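Long-range contact in copper chaperone PCu(A)C (Methylosinus trichosporium OB3b, PDB 6P1F), which probably serves as a periplasmic copper chaperone, its PCu(A)C domain binding copper through a histidine brace: residues Ile8-Pro13 with Leu103-Ala108. Sequence-based numbering, arbitrary orientation.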
loop_
_atom_site.group_PDB
_atom_site.type_symbol
_atom_site.label_atom_id
_atom_site.label_comp_id
_atom_site.label_asym_id
_atom_site.label_seq_id
_atom_site.Cartn_x
_atom_site.Cartn_y
_atom_site.Cartn_z
ATOM N N ILE A 8 -8.344 11.158 4.729
ATOM C CA ILE A 8 -7.776 10.038 3.982
ATOM C C ILE A 8 -8.582 8.773 4.176
ATOM O O ILE A 8 -8.992 8.461 5.296
ATOM C CB ILE A 8 -6.329 9.761 4.441
ATOM C CG1 ILE A 8 -5.435 10.927 4.057
ATOM C CG2 ILE A 8 -5.804 8.454 3.881
ATOM C CD1 ILE A 8 -5.268 11.080 2.562
ATOM N N LYS A 9 -8.844 8.052 3.076
ATOM C CA LYS A 9 -9.436 6.729 3.178
ATOM C C LYS A 9 -8.535 5.765 2.493
ATOM O O LYS A 9 -7.938 6.095 1.478
ATOM C CB LYS A 9 -10.829 6.649 2.521
ATOM C CG LYS A 9 -11.884 7.338 3.367
ATOM C CD LYS A 9 -13.308 6.911 2.949
ATOM C CE LYS A 9 -14.323 7.426 3.971
ATOM N NZ LYS A 9 -15.672 6.784 3.821
ATOM N N ILE A 10 -8.467 4.553 3.015
ATOM C CA ILE A 10 -7.723 3.485 2.355
ATOM C C ILE A 10 -8.716 2.353 2.168
ATOM O O ILE A 10 -9.298 1.881 3.139
ATOM C CB ILE A 10 -6.513 3.022 3.190
ATOM C CG1 ILE A 10 -5.553 4.202 3.482
ATOM C CG2 ILE A 10 -5.770 1.887 2.474
ATOM C CD1 ILE A 10 -5.769 4.876 4.874
ATOM N N GLU A 11 -8.918 1.919 0.925
ATOM C CA GLU A 11 -9.948 0.910 0.649
ATOM C C GLU A 11 -9.317 -0.397 0.230
ATOM O O GLU A 11 -8.465 -0.413 -0.661
ATOM C CB GLU A 11 -10.886 1.378 -0.472
ATOM C CG GLU A 11 -11.532 2.741 -0.220
ATOM C CD GLU A 11 -12.751 2.688 0.694
ATOM O OE1 GLU A 11 -13.138 1.589 1.182
ATOM O OE2 GLU A 11 -13.336 3.775 0.905
ATOM N N HIS A 12 -9.777 -1.473 0.857
ATOM C CA HIS A 12 -9.454 -2.862 0.484
ATOM C C HIS A 12 -7.969 -3.136 0.190
ATOM O O HIS A 12 -7.621 -3.654 -0.876
ATOM C CB HIS A 12 -10.302 -3.288 -0.722
ATOM C CG HIS A 12 -11.775 -3.266 -0.448
ATOM N ND1 HIS A 12 -12.515 -4.412 -0.227
ATOM C CD2 HIS A 12 -12.644 -2.235 -0.334
ATOM C CE1 HIS A 12 -13.776 -4.086 -0.014
ATOM N NE2 HIS A 12 -13.883 -2.770 -0.073
ATOM N N PRO A 13 -7.089 -2.782 1.129
ATOM C CA PRO A 13 -5.675 -3.123 0.906
ATOM C C PRO A 13 -5.462 -4.625 0.857
ATOM O O PRO A 13 -5.990 -5.395 1.685
ATOM C CB PRO A 13 -4.967 -2.499 2.109
ATOM C CG PRO A 13 -6.062 -2.442 3.214
ATOM C CD PRO A 13 -7.313 -2.151 2.450
ATOM N N LEU A 103 0.365 3.069 8.096
ATOM C CA LEU A 103 0.598 4.115 7.094
ATOM C C LEU A 103 0.752 5.446 7.789
ATOM O O LEU A 103 -0.001 5.745 8.704
ATOM C CB LEU A 103 -0.551 4.184 6.116
ATOM C CG LEU A 103 -0.899 2.852 5.444
ATOM C CD1 LEU A 103 -2.066 3.071 4.434
ATOM C CD2 LEU A 103 0.287 2.219 4.757
ATOM N N VAL A 104 1.716 6.254 7.350
ATOM C CA VAL A 104 1.916 7.571 7.950
ATOM C C VAL A 104 1.637 8.644 6.919
ATOM O O VAL A 104 2.317 8.690 5.891
ATOM C CB VAL A 104 3.343 7.741 8.456
ATOM C CG1 VAL A 104 3.512 9.120 9.144
ATOM C CG2 VAL A 104 3.689 6.596 9.413
ATOM N N PHE A 105 0.623 9.465 7.167
ATOM C CA PHE A 105 0.315 10.594 6.296
ATOM C C PHE A 105 0.768 11.878 6.952
ATOM O O PHE A 105 0.575 12.084 8.149
ATOM C CB PHE A 105 -1.184 10.652 5.954
ATOM C CG PHE A 105 -1.646 9.475 5.175
ATOM C CD1 PHE A 105 -1.668 9.528 3.792
ATOM C CD2 PHE A 105 -2.038 8.299 5.813
ATOM C CE1 PHE A 105 -2.088 8.441 3.042
ATOM C CE2 PHE A 105 -2.437 7.196 5.067
ATOM C CZ PHE A 105 -2.474 7.277 3.697
ATOM N N GLU A 106 1.451 12.710 6.175
ATOM C CA GLU A 106 1.983 13.966 6.655
ATOM C C GLU A 106 0.933 14.831 7.356
ATOM O O GLU A 106 1.192 15.362 8.437
ATOM C CB GLU A 106 2.580 14.721 5.467
ATOM C CG GLU A 106 3.248 16.012 5.836
ATOM C CD GLU A 106 3.921 16.614 4.622
ATOM O OE1 GLU A 106 3.224 17.270 3.813
ATOM O OE2 GLU A 106 5.135 16.383 4.453
ATOM N N LYS A 107 -0.253 14.947 6.774
ATOM C CA LYS A 107 -1.293 15.789 7.362
ATOM C C LYS A 107 -2.242 14.953 8.195
ATOM O O LYS A 107 -2.450 15.236 9.394
ATOM C CB LYS A 107 -2.058 16.545 6.277
ATOM C CG LYS A 107 -1.173 17.411 5.399
ATOM C CD LYS A 107 -0.333 18.384 6.225
ATOM C CE LYS A 107 0.493 19.309 5.327
ATOM N NZ LYS A 107 1.217 20.334 6.131
ATOM N N ALA A 108 -2.760 13.883 7.604
ATOM C CA ALA A 108 -3.825 13.133 8.274
ATOM C C ALA A 108 -3.340 12.335 9.475
ATOM O O ALA A 108 -4.135 12.072 10.390
ATOM C CB ALA A 108 -4.510 12.218 7.304
#
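Leu103 and Ile10 open the contact tip to tip, each reaching in from its own strand, with Leu103 CD1 3.8 Å from Ile10 CG1. Leu103 also touches Val44 and Val111, which places the pair in the interior between neighbouring strands. Phe105 then carries the centre of the contact. Its CG stands anti to its own carbonyl carbon (chi1 -64°), and the ring extends from strand 98-105 toward strand 8-16. Ile8 CG2 makes a CH-pi contact over one face of the Phe105 ring, 21° off the ring normal. The methyl is offset toward the rim, so that Phe105 CZ, at 3.5 Å from Ile8 CG2, is its nearest ring atom. Ile8 CG1 and Ile8 CD1, the other branch, lie alongside Phe105 CD1, while Ile10 CD1 approaches Phe105 CE2 obliquely at 4.1 Å. Replacing Phe105 with an alanine would probably open a gap between the two strands and leave the Ile8 methyl and the end of Ile10 without the ring they pack on. Past the strand end the chain turns back through Glu106 and Lys107, and Asp39 receives the backbone N-H groups of Lys107 and Ala108 on its two carboxylate oxygens. This turn brings Ala108 CB to 3.6 Å from Ile8 CG1, closing the end of the apolar cluster. The two strand segments run roughly antiparallel (154°) with axes 10.4 Å apart, and side chains alone join them. On strand 8-16, beyond these inward-facing residues, lies His12, which with His1 binds copper in the metal-bound protein; this chain is copper-free. Strand 109-118 pairs parallel with 8-16 and antiparallel with 98-105, so Ile10, Leu103 and Phe105 meet over its Val111 within a curled beta sheet, consistent with the cupredoxin-like fold of PCu(A)C domains.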